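Local coordinates for protein GP37 (Pseudomonas phage phikz, PDB 5FT0) that inhibits the RNA degradosome of the bacterial host infected by the phage, probably by acting on the ribonuclease RNase E, at residues 83-87 against 88-92; 137-140 against 141-145; 163-167 against 168-172. One frame throughout, in Å; residues are numbered along the deposited sequence.

All three contacts are local, each within one continuous piece of chain, and they follow one another without nesting or crossing. From the N terminus, contact 1 closes the short loop between helix 67-82 and helix 87-98 and starts the second helix. Contact 2 comes after strand 122-132, where a loop turns into helix 140-146 at the surface; it lies about 28 Å from contact 1 between centres, on the opposite side of the chain's centre. Contact 3 lies inside helix 158-187, at a sharp bend. That long helix ties contacts 1 and 3 together: residues of contact 1 pack on its later turns. Contact 2 packs on strands 197-202 and 206-217.

Contact 1: 83-87 against 88-92; sequences LKYVD and NLYLA
The carbonyl oxygen of V86 accepts the backbone N-H of Y90 in a short, almost straight bond (V86 O to Y90 N 2.7 Å, 177° at the hydrogen), which closes the first turn of helix 87-98. One residue on, D87 O takes the N-H of L91 at 2.8 Å from L91 N. V86 stands at the N-cap position with an apolar side chain, and its carbonyl takes the first N-H in the helical i to i+4 series. The turn just before is tied by V86 N to L83 O. L89 folds back over this turn: CG lies anti to its own carbonyl carbon (chi1 -55°), which brings L89 CD1 to 3.4 Å from L83 O and L89 CG to 4.1 Å from V86 CB. The isopropyl groups of V86 and L89 run side by side, pointing the same way. Y90 approaches K84 O most closely through Y90 CB, at 3.3 Å. With CG anti to the backbone N (chi1 -177°), its ring also turns an edge to K84 O, which sits in the ring plane 3.6 Å from Y90 CD1. Y85 CD1 and Y90 CD1 make an oblique apolar contact at 4.3 Å. Outside the turn, L83 reaches Y183 and F184 of helix 158-187 and V223 and F225 of strand 220-232, and K84 NZ bonds to N108. The chemistry is thus two-sided: buried L83, V86 and L89 form an apolar face toward the protein interior, while backbone carbonyls make the polar bonds between the two segments and the D87 carboxylate binds H22 outside them. That carboxylate, close to the N-terminal end of the helix and hydrogen-bonded to a histidine, is probably favoured there in its charged form.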
loop_
_atom_site.group_PDB
_atom_site.type_symbol
_atom_site.label_atom_id
_atom_site.label_comp_id
_atom_site.label_asym_id
_atom_site.label_seq_id
_atom_site.Cartn_x
_atom_site.Cartn_y
_atom_site.Cartn_z
ATOM N N LEU A 83 9.950 20.421 10.005
ATOM C CA LEU A 83 10.638 20.343 11.289
ATOM C C LEU A 83 11.466 19.071 11.399
ATOM O O LEU A 83 12.502 19.065 12.072
ATOM C CB LEU A 83 9.630 20.409 12.437
ATOM C CG LEU A 83 8.887 21.730 12.610
ATOM C CD1 LEU A 83 7.850 21.619 13.724
ATOM C CD2 LEU A 83 9.873 22.855 12.889
ATOM N N LYS A 84 11.023 17.992 10.747
ATOM C CA LYS A 84 11.761 16.735 10.755
ATOM C C LYS A 84 13.174 16.888 10.214
ATOM O O LYS A 84 14.047 16.083 10.558
ATOM C CB LYS A 84 11.019 15.685 9.926
ATOM C CG LYS A 84 9.905 14.975 10.663
ATOM C CD LYS A 84 9.052 14.181 9.689
ATOM C CE LYS A 84 8.224 15.114 8.820
ATOM N NZ LYS A 84 7.731 14.448 7.585
ATOM N N TYR A 85 13.418 17.892 9.376
ATOM C CA TYR A 85 14.712 18.078 8.739
ATOM C C TYR A 85 15.580 19.114 9.439
ATOM O O TYR A 85 16.702 19.366 8.990
ATOM C CB TYR A 85 14.514 18.453 7.268
ATOM C CG TYR A 85 13.623 17.472 6.540
ATOM C CD1 TYR A 85 13.982 16.134 6.430
ATOM C CD2 TYR A 85 12.417 17.875 5.981
ATOM C CE1 TYR A 85 13.170 15.225 5.774
ATOM C CE2 TYR A 85 11.599 16.974 5.322
ATOM C CZ TYR A 85 11.982 15.651 5.221
ATOM O OH TYR A 85 11.174 14.750 4.567
ATOM N N VAL A 86 15.088 19.718 10.522
ATOM C CA VAL A 86 15.935 20.557 11.359
ATOM C C VAL A 86 17.065 19.707 11.917
ATOM O O VAL A 86 16.833 18.601 12.422
ATOM C CB VAL A 86 15.102 21.205 12.475
ATOM C CG1 VAL A 86 16.001 21.835 13.524
ATOM C CG2 VAL A 86 14.157 22.251 11.890
ATOM N N ASP A 87 18.297 20.224 11.820
ATOM C CA ASP A 87 19.507 19.483 12.170
ATOM C C ASP A 87 19.361 18.652 13.441
ATOM O O ASP A 87 19.449 17.419 13.406
ATOM C CB ASP A 87 20.684 20.453 12.322
ATOM C CG ASP A 87 21.167 21.005 10.998
ATOM O OD1 ASP A 87 20.900 20.378 9.953
ATOM O OD2 ASP A 87 21.823 22.068 11.004
ATOM N N ASN A 88 19.127 19.316 14.576
ATOM C CA ASN A 88 19.095 18.612 15.852
ATOM C C ASN A 88 17.899 17.676 15.980
ATOM O O ASN A 88 17.974 16.697 16.730
ATOM C CB ASN A 88 19.100 19.615 17.006
ATOM C CG ASN A 88 20.429 20.339 17.139
ATOM O OD1 ASN A 88 21.462 19.842 16.692
ATOM N ND2 ASN A 88 20.412 21.511 17.763
ATOM N N LEU A 89 16.800 17.952 15.275
ATOM C CA LEU A 89 15.660 17.042 15.313
ATOM C C LEU A 89 15.883 15.847 14.398
ATOM O O LEU A 89 15.547 14.712 14.754
ATOM C CB LEU A 89 14.381 17.787 14.926
ATOM C CG LEU A 89 14.077 19.039 15.754
ATOM C CD1 LEU A 89 12.728 19.628 15.369
ATOM C CD2 LEU A 89 14.131 18.728 17.242
ATOM N N TYR A 90 16.444 16.091 13.213
ATOM C CA TYR A 90 16.803 14.998 12.318
ATOM C C TYR A 90 17.848 14.090 12.956
ATOM O O TYR A 90 17.766 12.860 12.842
ATOM C CB TYR A 90 17.313 15.571 10.995
ATOM C CG TYR A 90 17.647 14.547 9.935
ATOM C CD1 TYR A 90 16.659 14.033 9.104
ATOM C CD2 TYR A 90 18.954 14.115 9.742
ATOM C CE1 TYR A 90 16.960 13.104 8.123
ATOM C CE2 TYR A 90 19.265 13.187 8.761
ATOM C CZ TYR A 90 18.264 12.686 7.955
ATOM O OH TYR A 90 18.563 11.762 6.978
ATOM N N LEU A 91 18.832 14.680 13.640
ATOM C CA LEU A 91 19.864 13.883 14.298
ATOM C C LEU A 91 19.285 13.063 15.442
ATOM O O LEU A 91 19.652 11.897 15.627
ATOM C CB LEU A 91 20.987 14.790 14.805
ATOM C CG LEU A 91 21.930 15.334 13.732
ATOM C CD1 LEU A 91 22.914 16.326 14.329
ATOM C CD2 LEU A 91 22.661 14.184 13.048
ATOM N N ALA A 92 18.380 13.656 16.226
ATOM C CA ALA A 92 17.776 12.924 17.334
ATOM C C ALA A 92 16.918 11.765 16.842
ATOM O O ALA A 92 16.809 10.741 17.527
ATOM C CB ALA A 92 16.948 13.871 18.201
#

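Contact 2: 137-140 against 141-145; sequences DDIS and DKLIK
Two backbone bonds join I139 and S140 to the helix that follows. L143 N donates to I139 O at 3.0 Å, with a bent angle of 149° at the hydrogen, and I144 N donates to S140 O at 2.7 Å. I139 stands at the N-cap position of helix 140-146, directly after the 3-10 turn that ends at D138. Water extends this polar network to the N-H groups of the first turn. One water accepts from D141 N at 2.9 Å and donates to D137 O; a second accepts from K142 N at 3.1 Å and makes a weak bond to D138 O. The carbonyls ending the 3-10 turn are in this way bridged by solvent to the opening turn of the helix. Apolar contact comes from I139 and L143, whose side chains meet at a slant. The chi1 of I139 (56°) puts CG1 between the backbone N and the carbonyl carbon, and both I139 CG1 and I139 CD1 then lie 3.9 Å from L143 CD1. L143 CG lies 3.2 Å from I139 O, off the carbonyl plane. K142 leaves with CG anti to the backbone N (chi1 175°) and bends at chi2 and chi3; the end of its chain makes only a loose van der Waals approach, with K142 CE 3.9 Å from I139 O and K142 NZ 4.1 Å from I139 CB. In the fold, the short helix follows the loop after strand 122-132 and lies against two strands of the larger antiparallel sheet: I139 and L143 touch Y210 of strand 206-217, while S140, L143 and I144 pack on Y201 of strand 197-202, where S140 also meets E199.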
loop_
_atom_site.group_PDB
_atom_site.type_symbol
_atom_site.label_atom_id
_atom_site.label_comp_id
_atom_site.label_asym_id
_atom_site.label_seq_id
_atom_site.Cartn_x
_atom_site.Cartn_y
_atom_site.Cartn_z
ATOM N N ASP A 137 -5.125 17.296 21.218
ATOM C CA ASP A 137 -6.387 17.856 21.689
ATOM C C ASP A 137 -7.476 17.817 20.626
ATOM O O ASP A 137 -8.657 17.943 20.964
ATOM C CB ASP A 137 -6.189 19.297 22.167
ATOM C CG ASP A 137 -5.356 19.384 23.433
ATOM O OD1 ASP A 137 -5.246 18.362 24.144
ATOM O OD2 ASP A 137 -4.821 20.474 23.722
ATOM N N ASP A 138 -7.114 17.636 19.357
ATOM C CA ASP A 138 -8.091 17.596 18.279
ATOM C C ASP A 138 -8.568 16.186 17.951
ATOM O O ASP A 138 -9.501 16.037 17.156
ATOM C CB ASP A 138 -7.511 18.244 17.016
ATOM C CG ASP A 138 -7.096 19.688 17.240
ATOM O OD1 ASP A 138 -7.694 20.354 18.113
ATOM O OD2 ASP A 138 -6.177 20.160 16.538
ATOM N N ILE A 139 -7.960 15.154 18.534
ATOM C CA ILE A 139 -8.388 13.780 18.291
ATOM C C ILE A 139 -8.647 13.082 19.619
ATOM O O ILE A 139 -8.917 11.877 19.653
ATOM C CB ILE A 139 -7.348 12.999 17.464
ATOM C CG1 ILE A 139 -5.986 13.028 18.159
ATOM C CG2 ILE A 139 -7.251 13.551 16.048
ATOM C CD1 ILE A 139 -4.939 12.158 17.489
ATOM N N SER A 140 -8.572 13.836 20.719
ATOM C CA SER A 140 -8.662 13.223 22.041
ATOM C C SER A 140 -10.036 12.605 22.285
ATOM O O SER A 140 -10.137 11.542 22.907
ATOM C CB SER A 140 -8.330 14.250 23.125
ATOM O OG SER A 140 -9.194 15.369 23.050
ATOM N N ASP A 141 -11.103 13.251 21.806
ATOM C CA ASP A 141 -12.443 12.685 21.960
ATOM C C ASP A 141 -12.532 11.304 21.320
ATOM O O ASP A 141 -13.056 10.360 21.922
ATOM C CB ASP A 141 -13.487 13.624 21.356
ATOM C CG ASP A 141 -13.672 14.892 22.167
ATOM O OD1 ASP A 141 -13.260 14.913 23.348
ATOM O OD2 ASP A 141 -14.231 15.868 21.625
ATOM N N LYS A 142 -12.019 11.169 20.096
ATOM C CA LYS A 142 -11.995 9.863 19.445
ATOM C C LYS A 142 -11.110 8.885 20.209
ATOM O O LYS A 142 -11.418 7.691 20.293
ATOM C CB LYS A 142 -11.510 10.012 18.003
ATOM C CG LYS A 142 -11.327 8.697 17.265
ATOM C CD LYS A 142 -10.185 8.784 16.264
ATOM C CE LYS A 142 -8.862 9.050 16.967
ATOM N NZ LYS A 142 -7.731 9.141 16.003
ATOM N N LEU A 143 -10.006 9.374 20.776
ATOM C CA LEU A 143 -9.101 8.494 21.506
ATOM C C LEU A 143 -9.714 8.037 22.825
ATOM O O LEU A 143 -9.552 6.876 23.220
ATOM C CB LEU A 143 -7.765 9.197 21.745
ATOM C CG LEU A 143 -6.934 9.456 20.485
ATOM C CD1 LEU A 143 -5.664 10.235 20.815
ATOM C CD2 LEU A 143 -6.599 8.140 19.794
ATOM N N ILE A 144 -10.419 8.933 23.518
ATOM C CA ILE A 144 -11.025 8.569 24.796
ATOM C C ILE A 144 -12.119 7.529 24.595
ATOM O O ILE A 144 -12.211 6.552 25.348
ATOM C CB ILE A 144 -11.559 9.823 25.513
ATOM C CG1 ILE A 144 -10.404 10.745 25.914
ATOM C CG2 ILE A 144 -12.382 9.431 26.734
ATOM C CD1 ILE A 144 -10.815 11.875 26.830
ATOM N N LYS A 145 -12.958 7.712 23.572
ATOM C CA LYS A 145 -14.059 6.781 23.342
ATOM C C LYS A 145 -13.549 5.388 22.996
ATOM O O LYS A 145 -14.096 4.383 23.468
ATOM C CB LYS A 145 -14.967 7.305 22.229
HETATM O O HOH W 1 -11.095 15.831 20.509
HETATM O O HOH W 2 -11.641 13.747 18.432
#

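Contact 3: 163-167 against 168-172; sequences FLVDK and KNANN
N169 reaches back across the bend with its amide: N169 ND2 donates to V165 O at 2.9 Å, nearly straight (171°) and in the amide plane. Its CG lies anti to the carbonyl carbon, which brings the amide beside the chain before the bend. D166 is in a non-helical backbone conformation, with positive phi and extended psi, where the helix kinks, and its chi1 of 70° tucks the carboxylate between backbone N and carbonyl carbon. From there D166 OD1 uses its anti lone pair to accept K168 N at 3.0 Å, while N169 N makes a longer bond of 3.3 Å to D166 O from above the carbonyl plane. The side chains of D166 and N169 cross obliquely. V165 CG2 packs 3.7 Å from A170 CA. K168 stretches away fully extended, whereas K167 bends and forms a salt bridge with E162. Bonding from a D166 carboxylate oxygen to the N-H two residues on is an Asx turn, here inside helix 158-187 where the axes of 163-167 and 168-172 make an angle of 101°. N169 OD1 accepts from N100, a potassium-site residue, and N169 also touches Y103 of that site: N169 is thus probably a second-shell residue of the potassium site.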
loop_
_atom_site.group_PDB
_atom_site.type_symbol
_atom_site.label_atom_id
_atom_site.label_comp_id
_atom_site.label_asym_id
_atom_site.label_seq_id
_atom_site.Cartn_x
_atom_site.Cartn_y
_atom_site.Cartn_z
ATOM N N PHE A 163 9.484 1.374 29.778
ATOM C CA PHE A 163 8.235 0.644 29.600
ATOM C C PHE A 163 7.757 0.722 28.156
ATOM O O PHE A 163 7.287 -0.273 27.595
ATOM C CB PHE A 163 7.177 1.192 30.559
ATOM C CG PHE A 163 5.773 0.747 30.248
ATOM C CD1 PHE A 163 5.350 -0.535 30.560
ATOM C CD2 PHE A 163 4.870 1.622 29.664
ATOM C CE1 PHE A 163 4.055 -0.938 30.282
ATOM C CE2 PHE A 163 3.574 1.224 29.385
ATOM C CZ PHE A 163 3.166 -0.056 29.695
ATOM N N LEU A 164 7.899 1.891 27.527
ATOM C CA LEU A 164 7.323 2.099 26.202
ATOM C C LEU A 164 8.097 1.352 25.121
ATOM O O LEU A 164 7.503 0.650 24.296
ATOM C CB LEU A 164 7.273 3.594 25.881
ATOM C CG LEU A 164 6.031 4.376 26.308
ATOM C CD1 LEU A 164 6.119 5.811 25.809
ATOM C CD2 LEU A 164 4.770 3.700 25.795
ATOM N N VAL A 165 9.422 1.502 25.096
ATOM C CA VAL A 165 10.211 1.062 23.948
ATOM C C VAL A 165 11.382 0.183 24.376
ATOM O O VAL A 165 12.360 0.047 23.633
ATOM C CB VAL A 165 10.716 2.274 23.143
ATOM C CG1 VAL A 165 9.549 3.067 22.578
ATOM C CG2 VAL A 165 11.587 3.166 24.012
ATOM N N ASP A 166 11.279 -0.418 25.569
ATOM C CA ASP A 166 12.302 -1.234 26.232
ATOM C C ASP A 166 13.658 -0.537 26.360
ATOM O O ASP A 166 13.879 0.540 25.795
ATOM C CB ASP A 166 12.438 -2.617 25.558
ATOM C CG ASP A 166 13.071 -2.573 24.172
ATOM O OD1 ASP A 166 14.192 -2.045 24.014
ATOM O OD2 ASP A 166 12.432 -3.084 23.226
ATOM N N LYS A 167 14.571 -1.145 27.125
ATOM C CA LYS A 167 15.786 -0.451 27.550
ATOM C C LYS A 167 16.752 -0.158 26.409
ATOM O O LYS A 167 17.570 0.760 26.532
ATOM C CB LYS A 167 16.518 -1.258 28.625
ATOM C CG LYS A 167 15.733 -1.536 29.883
ATOM C CD LYS A 167 16.510 -2.456 30.802
ATOM C CE LYS A 167 16.544 -1.944 32.242
ATOM N NZ LYS A 167 15.211 -1.941 32.894
ATOM N N LYS A 168 16.690 -0.911 25.311
ATOM C CA LYS A 168 17.632 -0.683 24.219
ATOM C C LYS A 168 17.421 0.677 23.566
ATOM O O LYS A 168 18.386 1.302 23.112
ATOM C CB LYS A 168 17.510 -1.798 23.177
ATOM C CG LYS A 168 18.443 -1.653 21.982
ATOM C CD LYS A 168 18.293 -2.820 21.015
ATOM C CE LYS A 168 19.233 -2.685 19.826
ATOM N NZ LYS A 168 19.127 -3.852 18.904
ATOM N N ASN A 169 16.179 1.157 23.528
ATOM C CA ASN A 169 15.833 2.383 22.825
ATOM C C ASN A 169 15.399 3.504 23.757
ATOM O O ASN A 169 15.165 4.620 23.285
ATOM C CB ASN A 169 14.710 2.106 21.817
ATOM C CG ASN A 169 14.932 0.833 21.028
ATOM O OD1 ASN A 169 15.669 0.818 20.041
ATOM N ND2 ASN A 169 14.287 -0.248 21.460
ATOM N N ALA A 170 15.298 3.240 25.062
ATOM C CA ALA A 170 14.600 4.156 25.960
ATOM C C ALA A 170 15.252 5.533 25.996
ATOM O O ALA A 170 14.557 6.555 25.944
ATOM C CB ALA A 170 14.534 3.562 27.366
ATOM N N ASN A 171 16.581 5.586 26.086
ATOM C CA ASN A 171 17.243 6.879 26.222
ATOM C C ASN A 171 17.268 7.643 24.901
ATOM O O ASN A 171 17.118 8.870 24.892
ATOM C CB ASN A 171 18.660 6.698 26.764
ATOM C CG ASN A 171 19.319 8.020 27.117
ATOM O OD1 ASN A 171 20.246 8.467 26.441
ATOM N ND2 ASN A 171 18.830 8.662 28.173
ATOM N N ASN A 172 17.462 6.942 23.781
ATOM C CA ASN A 172 17.397 7.604 22.482
ATOM C C ASN A 172 16.012 8.186 22.232
ATOM O O ASN A 172 15.881 9.292 21.693
ATOM C CB ASN A 172 17.764 6.624 21.368
ATOM C CG ASN A 172 19.238 6.270 21.362
ATOM O OD1 ASN A 172 20.085 7.082 21.727
ATOM N ND2 ASN A 172 19.550 5.048 20.941
#